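Local structure of putative nucleolar GTP-binding protein 1 (Plasmodium falciparum, 2QU8) at residues N76-I81 with T198-L203; S182-S185 with G191-Q194. The protein binds GDP and, as a putative nucleolar GTP-binding protein, probably hydrolyses GTP. All coordinates share one frame; numbering follows the deposited sequence.

Contact 1 (N76-I81 with T198-L203); sequences NKYQII and TACELL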
loop_
_atom_site.group_PDB
_atom_site.type_symbol
_atom_site.label_atom_id
_atom_site.label_comp_id
_atom_site.label_asym_id
_atom_site.label_seq_id
_atom_site.Cartn_x
_atom_site.Cartn_y
_atom_site.Cartn_z
ATOM N N ASN A 76 -1.036 -0.010 19.557
ATOM C CA ASN A 76 -2.152 -0.045 18.627
ATOM C C ASN A 76 -2.129 -1.309 17.783
ATOM O O ASN A 76 -1.068 -1.811 17.432
ATOM C CB ASN A 76 -2.141 1.188 17.724
ATOM C CG ASN A 76 -2.420 2.470 18.481
ATOM O OD1 ASN A 76 -3.564 2.903 18.584
ATOM N ND2 ASN A 76 -1.369 3.082 19.023
ATOM N N LYS A 77 -3.310 -1.817 17.465
ATOM C CA LYS A 77 -3.433 -3.046 16.686
ATOM C C LYS A 77 -3.631 -2.759 15.195
ATOM O O LYS A 77 -4.458 -1.927 14.806
ATOM C CB LYS A 77 -4.555 -3.925 17.243
ATOM C CG LYS A 77 -4.221 -4.569 18.594
ATOM C CD LYS A 77 -5.284 -5.577 19.015
ATOM C CE LYS A 77 -5.180 -6.883 18.231
ATOM N NZ LYS A 77 -6.465 -7.664 18.280
ATOM N N TYR A 78 -2.857 -3.452 14.367
ATOM C CA TYR A 78 -2.904 -3.259 12.923
ATOM C C TYR A 78 -3.183 -4.555 12.180
ATOM O O TYR A 78 -2.861 -5.644 12.653
ATOM C CB TYR A 78 -1.580 -2.682 12.425
ATOM C CG TYR A 78 -1.317 -1.249 12.846
ATOM C CD1 TYR A 78 -1.689 -0.187 12.027
ATOM C CD2 TYR A 78 -0.685 -0.960 14.058
ATOM C CE1 TYR A 78 -1.457 1.130 12.408
ATOM C CE2 TYR A 78 -0.438 0.362 14.447
ATOM C CZ TYR A 78 -0.828 1.396 13.619
ATOM O OH TYR A 78 -0.595 2.705 13.995
ATOM N N GLN A 79 -3.790 -4.422 11.009
ATOM C CA GLN A 79 -3.797 -5.511 10.047
ATOM C C GLN A 79 -3.063 -5.101 8.774
ATOM O O GLN A 79 -2.932 -3.920 8.467
ATOM C CB GLN A 79 -5.214 -6.000 9.761
ATOM C CG GLN A 79 -6.170 -4.943 9.240
ATOM C CD GLN A 79 -7.628 -5.365 9.350
ATOM O OE1 GLN A 79 -7.952 -6.358 10.004
ATOM N NE2 GLN A 79 -8.514 -4.606 8.712
ATOM N N ILE A 80 -2.550 -6.085 8.053
ATOM C CA ILE A 80 -1.916 -5.823 6.782
ATOM C C ILE A 80 -2.447 -6.840 5.769
ATOM O O ILE A 80 -2.384 -8.047 5.997
ATOM C CB ILE A 80 -0.357 -5.772 6.899
ATOM C CG1 ILE A 80 0.289 -5.525 5.531
ATOM C CG2 ILE A 80 0.208 -7.018 7.662
ATOM C CD1 ILE A 80 1.745 -5.070 5.596
ATOM N N ILE A 81 -3.011 -6.334 4.677
ATOM C CA ILE A 81 -3.745 -7.162 3.725
ATOM C C ILE A 81 -3.019 -7.283 2.389
ATOM O O ILE A 81 -2.530 -6.292 1.833
ATOM C CB ILE A 81 -5.195 -6.646 3.527
ATOM C CG1 ILE A 81 -5.922 -6.603 4.880
ATOM C CG2 ILE A 81 -5.975 -7.542 2.561
ATOM C CD1 ILE A 81 -7.244 -5.878 4.850
ATOM N N THR A 198 6.665 4.221 8.945
ATOM C CA THR A 198 6.190 5.370 8.153
ATOM C C THR A 198 4.770 5.194 7.585
ATOM O O THR A 198 4.016 6.167 7.501
ATOM C CB THR A 198 7.212 5.879 7.079
ATOM O OG1 THR A 198 6.550 6.078 5.823
ATOM C CG2 THR A 198 8.351 4.923 6.892
ATOM N N ALA A 199 4.405 3.962 7.219
ATOM C CA ALA A 199 3.023 3.650 6.824
ATOM C C ALA A 199 2.032 3.989 7.942
ATOM O O ALA A 199 1.072 4.732 7.728
ATOM C CB ALA A 199 2.890 2.187 6.408
ATOM N N CYS A 200 2.282 3.457 9.132
ATOM C CA CYS A 200 1.420 3.687 10.290
ATOM C C CYS A 200 1.217 5.173 10.591
ATOM O O CYS A 200 0.081 5.627 10.707
ATOM C CB CYS A 200 1.965 2.951 11.514
ATOM S SG CYS A 200 1.919 1.149 11.331
ATOM N N GLU A 201 2.314 5.922 10.688
ATOM C CA GLU A 201 2.246 7.360 10.957
ATOM C C GLU A 201 1.582 8.181 9.844
ATOM O O GLU A 201 0.923 9.177 10.136
ATOM C CB GLU A 201 3.624 7.922 11.334
ATOM C CG GLU A 201 3.762 8.325 12.828
ATOM C CD GLU A 201 3.834 7.138 13.794
ATOM O OE1 GLU A 201 4.962 6.735 14.162
ATOM O OE2 GLU A 201 2.769 6.608 14.191
ATOM N N LEU A 202 1.737 7.761 8.583
ATOM C CA LEU A 202 0.998 8.380 7.479
ATOM C C LEU A 202 -0.504 8.197 7.666
ATOM O O LEU A 202 -1.291 9.093 7.349
ATOM C CB LEU A 202 1.413 7.814 6.116
ATOM C CG LEU A 202 2.184 8.673 5.106
ATOM C CD1 LEU A 202 2.008 8.072 3.713
ATOM C CD2 LEU A 202 1.750 10.144 5.090
ATOM N N LEU A 203 -0.886 7.028 8.179
ATOM C CA LEU A 203 -2.278 6.726 8.494
ATOM C C LEU A 203 -2.788 7.656 9.593
ATOM O O LEU A 203 -3.844 8.275 9.446
ATOM C CB LEU A 203 -2.428 5.265 8.946
ATOM C CG LEU A 203 -3.631 4.425 8.487
ATOM C CD1 LEU A 203 -3.891 3.299 9.476
ATOM C CD2 LEU A 203 -4.892 5.239 8.249
#

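Contact 2 (S182-S185 with G191-Q194); sequences SSFS and GVEQ. With GDP (guanosine-5'-diphosphate), chain B.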
loop_
_atom_site.group_PDB
_atom_site.type_symbol
_atom_site.label_atom_id
_atom_site.label_comp_id
_atom_site.label_asym_id
_atom_site.label_seq_id
_atom_site.Cartn_x
_atom_site.Cartn_y
_atom_site.Cartn_z
ATOM N N SER A 182 9.813 4.777 0.925
ATOM C CA SER A 182 10.545 3.894 1.838
ATOM C C SER A 182 11.329 2.872 1.030
ATOM O O SER A 182 10.776 2.240 0.142
ATOM C CB SER A 182 9.594 3.144 2.775
ATOM O OG SER A 182 9.149 3.950 3.852
ATOM N N SER A 183 12.607 2.705 1.345
ATOM C CA SER A 183 13.437 1.690 0.697
ATOM C C SER A 183 13.762 0.564 1.668
ATOM O O SER A 183 14.030 0.810 2.845
ATOM C CB SER A 183 14.727 2.311 0.152
ATOM O OG SER A 183 14.427 3.357 -0.756
ATOM N N PHE A 184 13.742 -0.673 1.170
ATOM C CA PHE A 184 13.979 -1.837 2.016
ATOM C C PHE A 184 14.306 -3.103 1.242
ATOM O O PHE A 184 14.254 -3.143 0.006
ATOM C CB PHE A 184 12.788 -2.101 2.962
ATOM C CG PHE A 184 11.446 -2.141 2.274
ATOM C CD1 PHE A 184 10.960 -3.336 1.725
ATOM C CD2 PHE A 184 10.661 -0.993 2.187
ATOM C CE1 PHE A 184 9.721 -3.379 1.087
ATOM C CE2 PHE A 184 9.413 -1.024 1.551
ATOM C CZ PHE A 184 8.942 -2.225 1.000
ATOM N N SER A 185 14.659 -4.134 1.993
ATOM C CA SER A 185 14.850 -5.452 1.440
ATOM C C SER A 185 14.104 -6.456 2.296
ATOM O O SER A 185 14.461 -6.669 3.450
ATOM C CB SER A 185 16.335 -5.809 1.392
ATOM O OG SER A 185 16.496 -7.198 1.151
ATOM N N GLY A 191 15.624 -1.980 6.645
ATOM C CA GLY A 191 14.618 -0.966 6.318
ATOM C C GLY A 191 13.153 -1.376 6.403
ATOM O O GLY A 191 12.265 -0.537 6.255
ATOM N N VAL A 192 12.891 -2.664 6.627
ATOM C CA VAL A 192 11.517 -3.181 6.624
ATOM C C VAL A 192 10.665 -2.606 7.764
ATOM O O VAL A 192 9.554 -2.122 7.539
ATOM C CB VAL A 192 11.482 -4.731 6.634
ATOM C CG1 VAL A 192 10.069 -5.241 6.921
ATOM C CG2 VAL A 192 11.981 -5.283 5.304
ATOM N N GLU A 193 11.192 -2.659 8.982
ATOM C CA GLU A 193 10.498 -2.095 10.137
ATOM C C GLU A 193 10.298 -0.588 10.006
ATOM O O GLU A 193 9.227 -0.071 10.327
ATOM C CB GLU A 193 11.215 -2.469 11.440
ATOM C CG GLU A 193 11.070 -3.959 11.806
ATOM C CD GLU A 193 9.624 -4.366 12.111
ATOM O OE1 GLU A 193 8.895 -3.540 12.709
ATOM O OE2 GLU A 193 9.221 -5.508 11.759
ATOM N N GLN A 194 11.314 0.107 9.494
ATOM C CA GLN A 194 11.193 1.535 9.178
ATOM C C GLN A 194 10.043 1.840 8.211
ATOM O O GLN A 194 9.285 2.782 8.428
ATOM C CB GLN A 194 12.512 2.087 8.610
ATOM C CG GLN A 194 13.599 2.332 9.652
ATOM C CD GLN A 194 13.176 3.318 10.751
ATOM O OE1 GLN A 194 13.513 3.128 11.923
ATOM N NE2 GLN A 194 12.426 4.357 10.378
HETATM P PB GDP B . 4.716 -11.124 -4.002
HETATM O O1B GDP B . 4.247 -12.038 -5.122
HETATM O O2B GDP B . 4.421 -9.701 -4.389
HETATM O O3B GDP B . 3.916 -11.491 -2.791
HETATM O O3A GDP B . 6.292 -11.298 -3.765
HETATM P PA GDP B . 6.966 -12.451 -2.847
HETATM O O1A GDP B . 6.280 -13.783 -3.089
HETATM O O2A GDP B . 6.918 -12.077 -1.398
HETATM O "O5'" GDP B . 8.453 -12.442 -3.434
HETATM C "C5'" GDP B . 8.699 -12.914 -4.768
HETATM C "C4'" GDP B . 10.125 -13.434 -4.890
HETATM O "O4'" GDP B . 11.039 -12.398 -4.507
HETATM C "C3'" GDP B . 10.392 -14.594 -3.940
HETATM O "O3'" GDP B . 11.284 -15.514 -4.569
HETATM C "C2'" GDP B . 11.075 -13.933 -2.764
HETATM O "O2'" GDP B . 11.868 -14.851 -2.014
HETATM C "C1'" GDP B . 11.888 -12.851 -3.451
HETATM N N9 GDP B . 12.186 -11.671 -2.617
HETATM C C8 GDP B . 11.351 -11.104 -1.722
HETATM N N7 GDP B . 11.931 -10.019 -1.153
HETATM C C5 GDP B . 13.158 -9.884 -1.692
HETATM C C6 GDP B . 14.290 -8.940 -1.540
HETATM O O6 GDP B . 14.208 -7.990 -0.728
HETATM N N1 GDP B . 15.394 -9.146 -2.282
HETATM C C2 GDP B . 15.497 -10.166 -3.160
HETATM N N2 GDP B . 16.642 -10.301 -3.878
HETATM N N3 GDP B . 14.489 -11.061 -3.354
HETATM C C4 GDP B . 13.318 -10.971 -2.665
HETATM O O HOH W 1 12.857 1.743 5.136
#

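Contact 1 (N76-I81 with T198-L203)
CG of Tyr78 (chi1 -69°) and SG of Cys200 (chi1 -66°) each stand anti to their own carbonyl carbon, beside the backbone N, and with the two CB atoms facing each other across the contact this brings ring and sulfur together. From the strand the phenol ring is carried out to the helix, and from the helix the sulfur is turned onto one face of that ring. Cys200 SG lies 3.7 Å from the centroid of the Tyr78 ring, only 19° off the ring normal, a sulfur-aromatic contact over the face. The sulfur is shifted toward the rim, with Tyr78 CE1 3.5 Å from Cys200 SG and Tyr78 CZ nearly as close. A short, polarisable side chain suits this place, since it lets the helix approach the flat ring, with CA of Tyr78 and CA of Cys200 8.6 Å apart. Leu203, one turn on, adds a looser touch at the ring edge, its CD1 4.4 Å from Tyr78 CE1. No hydrogen bond joins the two segments; the tyrosine hydroxyl pairs with Lys204 of the same helix, whose NZ also bonds Cys200 O. Tyr78 sits on strand 76-82 between strands 66-73 and 30-35, its ring meeting Phe71 of the first and making a cation-pi contact with Lys30 of the second. Helix 192-222 packs here through Cys200 and Leu203 on Tyr78, Leu203 also touching Lys30.

Contact 2 (S182-S185 with G191-Q194)
The Phe184 ring has Val192 CG2 and Gly191 O set obliquely to it, and beyond the two segments it meets the ring of Phe45, from helix 42-49, with planes at about 60°. The direct touch is made by the root of the side chain: Phe184 CB lies 3.5 Å from Gly191 C and 4.0 Å from Val192 CG2. The same valine methyl reaches the backbone of the next residue, with Ser185 O 3.4 Å from Val192 CG2. Gly191, at the N-cap position of helix 192-222, has a phi of 79°, which by itself favours glycine, and having no side chain lets its backbone lie close against Ser183 O and Phe184 CB. One water bridges the two backbones, donating to Ser183 O at 2.7 Å and to Gly191 O at 2.6 Å. In the P-loop GTPase fold, the loop after the last strand of the sheet helps to form the guanine site, and here Ser185 belongs to the GDP pocket. With chi1 at 166°, its OG is anti to the backbone N and directed at the guanine carbonyl, where a short hydroxyl fits, Ser185 OG lying 3.1 Å from GDP O6. Thr188 N donates to the same OG, while Val192 packs against Phe45, Ile48 and Val49 of helix 42-49.

In the fold
From the N terminus, the chain lays down strand 30-35 and helix 42-49 before it reaches strand 76-82, where the first half of contact 1 lies. It then builds strands 110-117 and 145-150 and arrives at strand 179-183, an outermost strand of the sheet. Contact 2 closes a short loop there, with five residues between its segments, as the chain turns into helix 192-222. Further along that helix, residues 198-203 return to strand 76-82 and close the far longer loop of contact 1, within which contact 2 is nested. The helix thus spans the sheet from edge strand 179-183 to strand 76-82, with 145-150, 110-117 and 30-35 between them, and Thr198 CG2 lies 3.3 Å from Ser182 OG where the contacts touch.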